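PDB 1Z21: Yop proteins translocation protein H from Yersinia pestis, which may regulate assembly of the type III secretion injectisome, possibly by controlling secretion or polymerization of the needle subunit YscF, and takes part in pathogenesis. Local coordinates for residues Ala26-Leu31 / Trp73-Leu78; Ala32-Glu37 / Gln64-Phe69. One frame throughout, in Å; residues are numbered along the deposited sequence.

Both contacts use helix 25-43, whose first part packs on helix 71-82 in interaction 1 and whose next turns meet the end of helix 52-66 in interaction 2. Their centres lie about 9 Å apart, each within about 7 Å of the middle of this five-helix core domain. Both segments of interaction 2 fall between the two segments of interaction 1 in the sequence, and helices 52-66 and 71-82 are consecutive. The two are also tied directly: Glu29 forms a salt bridge with Arg36, and Trp73 NE1 probably donates a hydrogen bond to Asp67 O. One helix thus lies against two successive ones, gathering three of the five into a single all-helical body.

Interaction 1: Ala26-Leu31 / Trp73-Leu78; sequences AVLEVL and WEAILL
Leu28 reaches from helix 25-43 to Ala75 and Ile76 on helix 71-82. From CB, which is directed at the other helix, the chain runs to CG, placed opposite the backbone N by a chi1 of -171°, and there it forks. Leu28 CD1 lies 4.0 Å from Ala75 CB and 4.4 Å from Ile76 CD1, so it meets two neighbouring residues of the second helix. Leu28 CD2 instead comes against backbone, 3.8 Å from Ala75 O, a van der Waals contact with the carbonyl oxygen. One turn on, Leu31 takes part through the root of its side chain: Leu31 CB sits 3.9 Å from Ile76 CD1. That methyl is the outermost atom of the isoleucine and the part that crosses to the first helix. Beyond the pair, Leu31 and Ile76 both also touch Trp14 of helix 6-19, which makes this a three-helix junction. Farther along the same two helices, Glu29 OE1 accepts a hydrogen bond from Gln79 NE2. The segment axes pass 9.5 Å apart and cross at -91°, a nearly perpendicular aliphatic helix-helix packing in the interior of the all-alpha YopR core domain.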
ATOM      1  N   ALA A  26       7.871  -6.203 -10.531  1.00 18.16           N
ATOM      2  CA  ALA A  26       8.935  -6.580  -9.617  1.00 17.63           C
ATOM      3  C   ALA A  26       9.431  -5.342  -8.887  1.00 17.02           C
ATOM      4  O   ALA A  26       9.688  -5.384  -7.691  1.00 16.67           O
ATOM      5  CB  ALA A  26      10.068  -7.270 -10.362  1.00 18.05           C
ATOM      6  N   VAL A  27       9.506  -4.221  -9.599  1.00 16.14           N
ATOM      7  CA  VAL A  27       9.914  -2.964  -8.997  1.00 15.35           C
ATOM      8  C   VAL A  27       8.839  -2.507  -8.017  1.00 14.82           C
ATOM      9  O   VAL A  27       9.132  -2.078  -6.908  1.00 14.36           O
ATOM     10  CB  VAL A  27      10.169  -1.887 -10.066  1.00 15.84           C
ATOM     11  CG1 VAL A  27      10.470  -0.553  -9.412  1.00 16.45           C
ATOM     12  CG2 VAL A  27      11.335  -2.312 -10.976  1.00 15.22           C
ATOM     13  N   LEU A  28       7.586  -2.613  -8.434  1.00 14.99           N
ATOM     14  CA  LEU A  28       6.481  -2.232  -7.566  1.00 14.73           C
ATOM     15  C   LEU A  28       6.410  -3.122  -6.316  1.00 14.67           C
ATOM     16  O   LEU A  28       6.068  -2.650  -5.237  1.00 14.47           O
ATOM     17  CB  LEU A  28       5.172  -2.259  -8.350  1.00 14.92           C
ATOM     18  CG  LEU A  28       3.943  -1.684  -7.640  1.00 14.07           C
ATOM     19  CD1 LEU A  28       4.140  -0.232  -7.254  1.00 15.71           C
ATOM     20  CD2 LEU A  28       2.740  -1.838  -8.545  1.00 14.94           C
ATOM     21  N   GLU A  29       6.765  -4.394  -6.447  1.00 15.00           N
ATOM     22  CA  GLU A  29       6.800  -5.294  -5.294  1.00 15.66           C
ATOM     23  C   GLU A  29       7.875  -4.866  -4.288  1.00 15.66           C
ATOM     24  O   GLU A  29       7.651  -4.866  -3.074  1.00 15.56           O
ATOM     25  CB  GLU A  29       7.014  -6.741  -5.760  1.00 16.20           C
ATOM     26  CG  GLU A  29       7.295  -7.746  -4.652  1.00 17.29           C
ATOM     27  CD  GLU A  29       6.154  -7.885  -3.669  1.00 19.24           C
ATOM     28  OE1 GLU A  29       5.011  -7.483  -3.998  1.00 18.63           O
ATOM     29  OE2 GLU A  29       6.407  -8.396  -2.566  1.00 18.59           O
ATOM     30  N   VAL A  30       9.048  -4.475  -4.773  1.00 15.85           N
ATOM     31  CA  VAL A  30      10.040  -3.887  -3.865  1.00 15.61           C
ATOM     32  C   VAL A  30       9.464  -2.660  -3.123  1.00 15.63           C
ATOM     33  O   VAL A  30       9.577  -2.539  -1.892  1.00 15.51           O
ATOM     34  CB  VAL A  30      11.352  -3.498  -4.612  1.00 16.05           C
ATOM     35  CG1 VAL A  30      12.351  -2.915  -3.631  1.00 16.28           C
ATOM     36  CG2 VAL A  30      11.954  -4.705  -5.303  1.00 16.55           C
ATOM     37  N   LEU A  31       8.817  -1.762  -3.866  1.00 15.19           N
ATOM     38  CA  LEU A  31       8.178  -0.581  -3.271  1.00 14.81           C
ATOM     39  C   LEU A  31       7.142  -0.964  -2.216  1.00 14.60           C
ATOM     40  O   LEU A  31       7.053  -0.328  -1.161  1.00 13.66           O
ATOM     41  CB  LEU A  31       7.520   0.265  -4.355  1.00 14.02           C
ATOM     42  CG  LEU A  31       8.465   1.225  -5.102  1.00 12.93           C
ATOM     43  CD1 LEU A  31       7.885   1.699  -6.442  1.00 12.94           C
ATOM     44  CD2 LEU A  31       8.794   2.405  -4.245  1.00 13.55           C
ATOM     45  N   TRP A  73      -0.470   5.728  -3.958  1.00 15.11           N
ATOM     46  CA  TRP A  73      -1.251   4.947  -2.998  1.00 14.82           C
ATOM     47  C   TRP A  73      -2.013   3.805  -3.679  1.00 14.31           C
ATOM     48  O   TRP A  73      -2.047   2.698  -3.167  1.00 14.01           O
ATOM     49  CB  TRP A  73      -2.228   5.847  -2.238  1.00 14.92           C
ATOM     50  CG  TRP A  73      -1.604   6.678  -1.153  1.00 14.89           C
ATOM     51  CD1 TRP A  73      -0.286   6.956  -0.980  1.00 14.04           C
ATOM     52  CD2 TRP A  73      -2.294   7.351  -0.096  1.00 14.88           C
ATOM     53  NE1 TRP A  73      -0.103   7.752   0.123  1.00 14.47           N
ATOM     54  CE2 TRP A  73      -1.323   7.999   0.694  1.00 14.96           C
ATOM     55  CE3 TRP A  73      -3.635   7.443   0.285  1.00 15.20           C
ATOM     56  CZ2 TRP A  73      -1.654   8.753   1.823  1.00 15.91           C
ATOM     57  CZ3 TRP A  73      -3.957   8.197   1.405  1.00 13.56           C
ATOM     58  CH2 TRP A  73      -2.979   8.832   2.157  1.00 15.17           C
ATOM     59  N   GLU A  74      -2.614   4.084  -4.833  1.00 14.16           N
ATOM     60  CA  GLU A  74      -3.403   3.097  -5.563  1.00 14.77           C
ATOM     61  C   GLU A  74      -2.536   1.933  -6.025  1.00 13.86           C
ATOM     62  O   GLU A  74      -2.894   0.791  -5.836  1.00 13.15           O
ATOM     63  CB  GLU A  74      -4.090   3.746  -6.760  1.00 15.40           C
ATOM     64  CG  GLU A  74      -5.206   4.701  -6.361  1.00 18.26           C
ATOM     65  CD  GLU A  74      -5.654   5.606  -7.491  1.00 22.86           C
ATOM     66  OE1 GLU A  74      -5.004   5.626  -8.556  1.00 24.20           O
ATOM     67  OE2 GLU A  74      -6.663   6.307  -7.298  1.00 28.37           O
ATOM     68  N   ALA A  75      -1.370   2.238  -6.587  1.00 13.43           N
ATOM     69  CA  ALA A  75      -0.441   1.192  -7.023  1.00 12.92           C
ATOM     70  C   ALA A  75       0.070   0.361  -5.862  1.00 13.13           C
ATOM     71  O   ALA A  75       0.122  -0.863  -5.942  1.00 13.60           O
ATOM     72  CB  ALA A  75       0.726   1.818  -7.770  1.00 12.79           C
ATOM     73  N   ILE A  76       0.471   1.031  -4.788  1.00 12.84           N
ATOM     74  CA  ILE A  76       0.947   0.354  -3.597  1.00 12.77           C
ATOM     75  C   ILE A  76      -0.127  -0.568  -3.020  1.00 12.67           C
ATOM     76  O   ILE A  76       0.146  -1.719  -2.742  1.00 12.06           O
ATOM     77  CB  ILE A  76       1.458   1.369  -2.544  1.00 12.91           C
ATOM     78  CG1 ILE A  76       2.762   2.038  -3.032  1.00 12.49           C
ATOM     79  CG2 ILE A  76       1.640   0.705  -1.175  1.00 13.99           C
ATOM     80  CD1 ILE A  76       4.002   1.148  -3.028  1.00 13.21           C
ATOM     81  N   LEU A  77      -1.344  -0.063  -2.862  1.00 12.66           N
ATOM     82  CA  LEU A  77      -2.443  -0.835  -2.275  1.00 12.58           C
ATOM     83  C   LEU A  77      -2.715  -2.116  -3.065  1.00 13.28           C
ATOM     84  O   LEU A  77      -2.828  -3.188  -2.487  1.00 13.67           O
ATOM     85  CB  LEU A  77      -3.728   0.022  -2.165  1.00 12.24           C
ATOM     86  CG  LEU A  77      -3.740   1.042  -1.011  1.00 13.30           C
ATOM     87  CD1 LEU A  77      -4.918   1.999  -1.163  1.00 14.93           C
ATOM     88  CD2 LEU A  77      -3.775   0.334   0.319  1.00 13.92           C
ATOM     89  N   LEU A  78      -2.788  -1.985  -4.385  1.00 14.10           N
ATOM     90  CA  LEU A  78      -3.011  -3.118  -5.274  1.00 14.81           C
ATOM     91  C   LEU A  78      -1.860  -4.117  -5.159  1.00 15.51           C
ATOM     92  O   LEU A  78      -2.087  -5.315  -5.066  1.00 16.27           O
ATOM     93  CB  LEU A  78      -3.211  -2.642  -6.717  1.00 15.67           C
ATOM     94  CG  LEU A  78      -4.565  -1.941  -6.908  1.00 16.26           C
ATOM     95  CD1 LEU A  78      -4.654  -1.183  -8.211  1.00 18.45           C
ATOM     96  CD2 LEU A  78      -5.693  -2.929  -6.818  1.00 18.80           C
TER

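Interaction 2: Ala32-Glu37 / Gln64-Phe69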
ATOM      1  N   ALA A  32       6.380  -2.010  -2.502  1.00 14.83           N
ATOM      2  CA  ALA A  32       5.254  -2.401  -1.653  1.00 15.33           C
ATOM      3  C   ALA A  32       5.690  -3.170  -0.422  1.00 15.81           C
ATOM      4  O   ALA A  32       4.940  -3.272   0.533  1.00 15.29           O
ATOM      5  CB  ALA A  32       4.268  -3.227  -2.440  1.00 15.67           C
ATOM      6  N   THR A  33       6.914  -3.687  -0.441  1.00 16.07           N
ATOM      7  CA  THR A  33       7.378  -4.589   0.603  1.00 17.10           C
ATOM      8  C   THR A  33       7.289  -3.986   2.003  1.00 16.89           C
ATOM      9  O   THR A  33       6.591  -4.555   2.829  1.00 17.47           O
ATOM     10  CB  THR A  33       8.801  -5.122   0.282  1.00 16.72           C
ATOM     11  OG1 THR A  33       8.712  -6.043  -0.808  1.00 17.49           O
ATOM     12  CG2 THR A  33       9.356  -5.945   1.443  1.00 17.68           C
ATOM     13  N   PRO A  34       7.954  -2.859   2.288  1.00 17.86           N
ATOM     14  CA  PRO A  34       7.882  -2.280   3.633  1.00 17.70           C
ATOM     15  C   PRO A  34       6.465  -1.833   4.009  1.00 17.71           C
ATOM     16  O   PRO A  34       6.135  -1.823   5.196  1.00 17.73           O
ATOM     17  CB  PRO A  34       8.832  -1.077   3.558  1.00 18.22           C
ATOM     18  CG  PRO A  34       8.904  -0.737   2.121  1.00 18.06           C
ATOM     19  CD  PRO A  34       8.805  -2.042   1.407  1.00 17.53           C
ATOM     20  N   VAL A  35       5.642  -1.489   3.018  1.00 16.86           N
ATOM     21  CA  VAL A  35       4.292  -1.017   3.301  1.00 16.71           C
ATOM     22  C   VAL A  35       3.432  -2.176   3.754  1.00 16.87           C
ATOM     23  O   VAL A  35       2.698  -2.053   4.731  1.00 16.48           O
ATOM     24  CB  VAL A  35       3.658  -0.324   2.089  1.00 15.92           C
ATOM     25  CG1 VAL A  35       2.324   0.297   2.476  1.00 16.63           C
ATOM     26  CG2 VAL A  35       4.614   0.741   1.535  1.00 16.72           C
ATOM     27  N   ARG A  36       3.527  -3.294   3.038  1.00 17.54           N
ATOM     28  CA  ARG A  36       2.852  -4.522   3.418  1.00 18.42           C
ATOM     29  C   ARG A  36       3.278  -4.941   4.821  1.00 19.33           C
ATOM     30  O   ARG A  36       2.437  -5.260   5.655  1.00 19.36           O
ATOM     31  CB  ARG A  36       3.147  -5.636   2.417  1.00 18.50           C
ATOM     32  CG  ARG A  36       2.360  -6.919   2.684  1.00 19.01           C
ATOM     33  CD  ARG A  36       2.708  -8.064   1.778  1.00 19.51           C
ATOM     34  NE  ARG A  36       2.486  -7.750   0.362  1.00 19.14           N
ATOM     35  CZ  ARG A  36       3.444  -7.646  -0.558  1.00 18.74           C
ATOM     36  NH1 ARG A  36       4.727  -7.807  -0.245  1.00 18.95           N
ATOM     37  NH2 ARG A  36       3.110  -7.368  -1.807  1.00 16.85           N
ATOM     38  N   GLU A  37       4.582  -4.946   5.088  1.00 20.26           N
ATOM     39  CA  GLU A  37       5.085  -5.304   6.426  1.00 20.74           C
ATOM     40  C   GLU A  37       4.465  -4.428   7.519  1.00 20.67           C
ATOM     41  O   GLU A  37       4.039  -4.933   8.562  1.00 20.78           O
ATOM     42  CB  GLU A  37       6.615  -5.235   6.474  1.00 21.13           C
ATOM     43  CG  GLU A  37       7.257  -6.354   5.660  1.00 23.60           C
ATOM     44  CD  GLU A  37       8.759  -6.218   5.455  1.00 27.24           C
ATOM     45  OE1 GLU A  37       9.329  -5.113   5.629  1.00 31.78           O
ATOM     46  OE2 GLU A  37       9.370  -7.245   5.091  1.00 29.04           O
ATOM     47  N   GLN A  64       1.022   7.092   4.235  1.00 18.17           N
ATOM     48  CA  GLN A  64       1.690   8.399   4.290  1.00 19.32           C
ATOM     49  C   GLN A  64       3.122   8.324   4.813  1.00 19.43           C
ATOM     50  O   GLN A  64       3.929   9.200   4.511  1.00 19.78           O
ATOM     51  CB  GLN A  64       0.887   9.374   5.169  1.00 19.86           C
ATOM     52  CG  GLN A  64       1.422  10.824   5.189  1.00 23.21           C
ATOM     53  CD  GLN A  64       1.514  11.444   3.801  1.00 27.36           C
ATOM     54  OE1 GLN A  64       2.570  11.955   3.395  1.00 30.51           O
ATOM     55  NE2 GLN A  64       0.417  11.392   3.066  1.00 31.44           N
ATOM     56  N   GLN A  65       3.433   7.301   5.604  1.00 19.40           N
ATOM     57  CA  GLN A  65       4.798   7.089   6.090  1.00 20.10           C
ATOM     58  C   GLN A  65       5.789   6.897   4.943  1.00 19.65           C
ATOM     59  O   GLN A  65       6.985   7.191   5.088  1.00 20.37           O
ATOM     60  CB  GLN A  65       4.884   5.862   7.012  1.00 20.89           C
ATOM     61  CG  GLN A  65       4.313   6.035   8.432  1.00 24.42           C
ATOM     62  CD  GLN A  65       4.184   4.698   9.184  1.00 28.60           C
ATOM     63  OE1 GLN A  65       4.921   3.749   8.910  1.00 32.94           O
ATOM     64  NE2 GLN A  65       3.239   4.624  10.116  1.00 30.78           N
ATOM     65  N   PHE A  66       5.289   6.388   3.823  1.00 18.68           N
ATOM     66  CA  PHE A  66       6.121   5.974   2.689  1.00 18.25           C
ATOM     67  C   PHE A  66       5.981   6.867   1.462  1.00 18.35           C
ATOM     68  O   PHE A  66       6.974   7.168   0.804  1.00 18.29           O
ATOM     69  CB  PHE A  66       5.785   4.532   2.316  1.00 18.34           C
ATOM     70  CG  PHE A  66       6.154   3.550   3.378  1.00 18.46           C
ATOM     71  CD1 PHE A  66       7.468   3.113   3.496  1.00 19.08           C
ATOM     72  CD2 PHE A  66       5.212   3.097   4.285  1.00 18.47           C
ATOM     73  CE1 PHE A  66       7.834   2.229   4.487  1.00 20.53           C
ATOM     74  CE2 PHE A  66       5.579   2.198   5.286  1.00 19.79           C
ATOM     75  CZ  PHE A  66       6.891   1.769   5.383  1.00 20.69           C
ATOM     76  N   ASP A  67       4.756   7.262   1.136  1.00 17.83           N
ATOM     77  CA  ASP A  67       4.471   7.969  -0.106  1.00 18.10           C
ATOM     78  C   ASP A  67       3.440   9.053   0.119  1.00 18.74           C
ATOM     79  O   ASP A  67       2.498   8.868   0.872  1.00 18.24           O
ATOM     80  CB  ASP A  67       3.906   7.006  -1.157  1.00 17.82           C
ATOM     81  CG  ASP A  67       4.814   5.851  -1.439  1.00 17.62           C
ATOM     82  OD1 ASP A  67       5.969   6.110  -1.841  1.00 15.13           O
ATOM     83  OD2 ASP A  67       4.465   4.650  -1.308  1.00 16.53           O
ATOM     84  N   SER A  68       3.601  10.154  -0.596  1.00 19.75           N
ATOM     85  CA  SER A  68       2.630  11.237  -0.608  1.00 20.81           C
ATOM     86  C   SER A  68       1.330  10.812  -1.267  1.00 20.87           C
ATOM     87  O   SER A  68       1.312   9.934  -2.136  1.00 20.49           O
ATOM     88  CB  SER A  68       3.207  12.420  -1.373  1.00 21.16           C
ATOM     89  OG  SER A  68       4.368  12.876  -0.721  1.00 24.05           O
ATOM     90  N   PHE A  69       0.241  11.438  -0.846  1.00 20.81           N
ATOM     91  CA  PHE A  69      -1.074  11.107  -1.355  1.00 20.76           C
ATOM     92  C   PHE A  69      -1.105  11.256  -2.869  1.00 20.97           C
ATOM     93  O   PHE A  69      -0.528  12.203  -3.422  1.00 21.79           O
ATOM     94  CB  PHE A  69      -2.133  12.008  -0.727  1.00 20.76           C
ATOM     95  CG  PHE A  69      -3.498  11.824  -1.305  1.00 20.00           C
ATOM     96  CD1 PHE A  69      -4.381  10.934  -0.735  1.00 21.15           C
ATOM     97  CD2 PHE A  69      -3.898  12.544  -2.424  1.00 20.89           C
ATOM     98  CE1 PHE A  69      -5.647  10.763  -1.256  1.00 22.39           C
ATOM     99  CE2 PHE A  69      -5.172  12.364  -2.959  1.00 21.92           C
ATOM    100  CZ  PHE A  69      -6.038  11.468  -2.375  1.00 21.30           C
TER
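Phe66 and Val35 are brought together by their first torsions: a chi1 of -66° sets the phenylalanine CG opposite its own carbonyl carbon, while a chi1 of -173° puts the valine CG1 opposite the backbone N and turns CG2 to the ring. The result is a CH-pi contact between two helices of the five-helix YopR core domain, helix 25-43 and the weakly bonded end of helix 52-66. Val35 CG2 stands over one face of the Phe66 ring, 3.9 Å from its centroid but shifted toward the rim, so that ring atoms CG and CD2 are its nearest neighbours. The two side chains run past each other in opposite directions, and the far part of the ring comes to the backbone just before Val35, with Phe66 CZ 3.7 Å from Pro34 O. Pro34, whose ring nitrogen carries no hydrogen, sits at a kink where neither its N nor that of Val35 is bonded to the turn before.

Helix 6-19 also joins the cluster: Arg10 touches both Val35 and Phe66 and forms a salt bridge with Asp67 OD2. Asp67 OD1 accepts a hydrogen bond from Trp14 NE1, so the carboxylate of this buried aspartate has two partners on that helix. Beside the outer part of the phenylalanine ring, the proline approaches obliquely, with Pro34 CB 3.6 Å from Phe66 CE1 and Pro34 CG 3.9 Å from the same carbon.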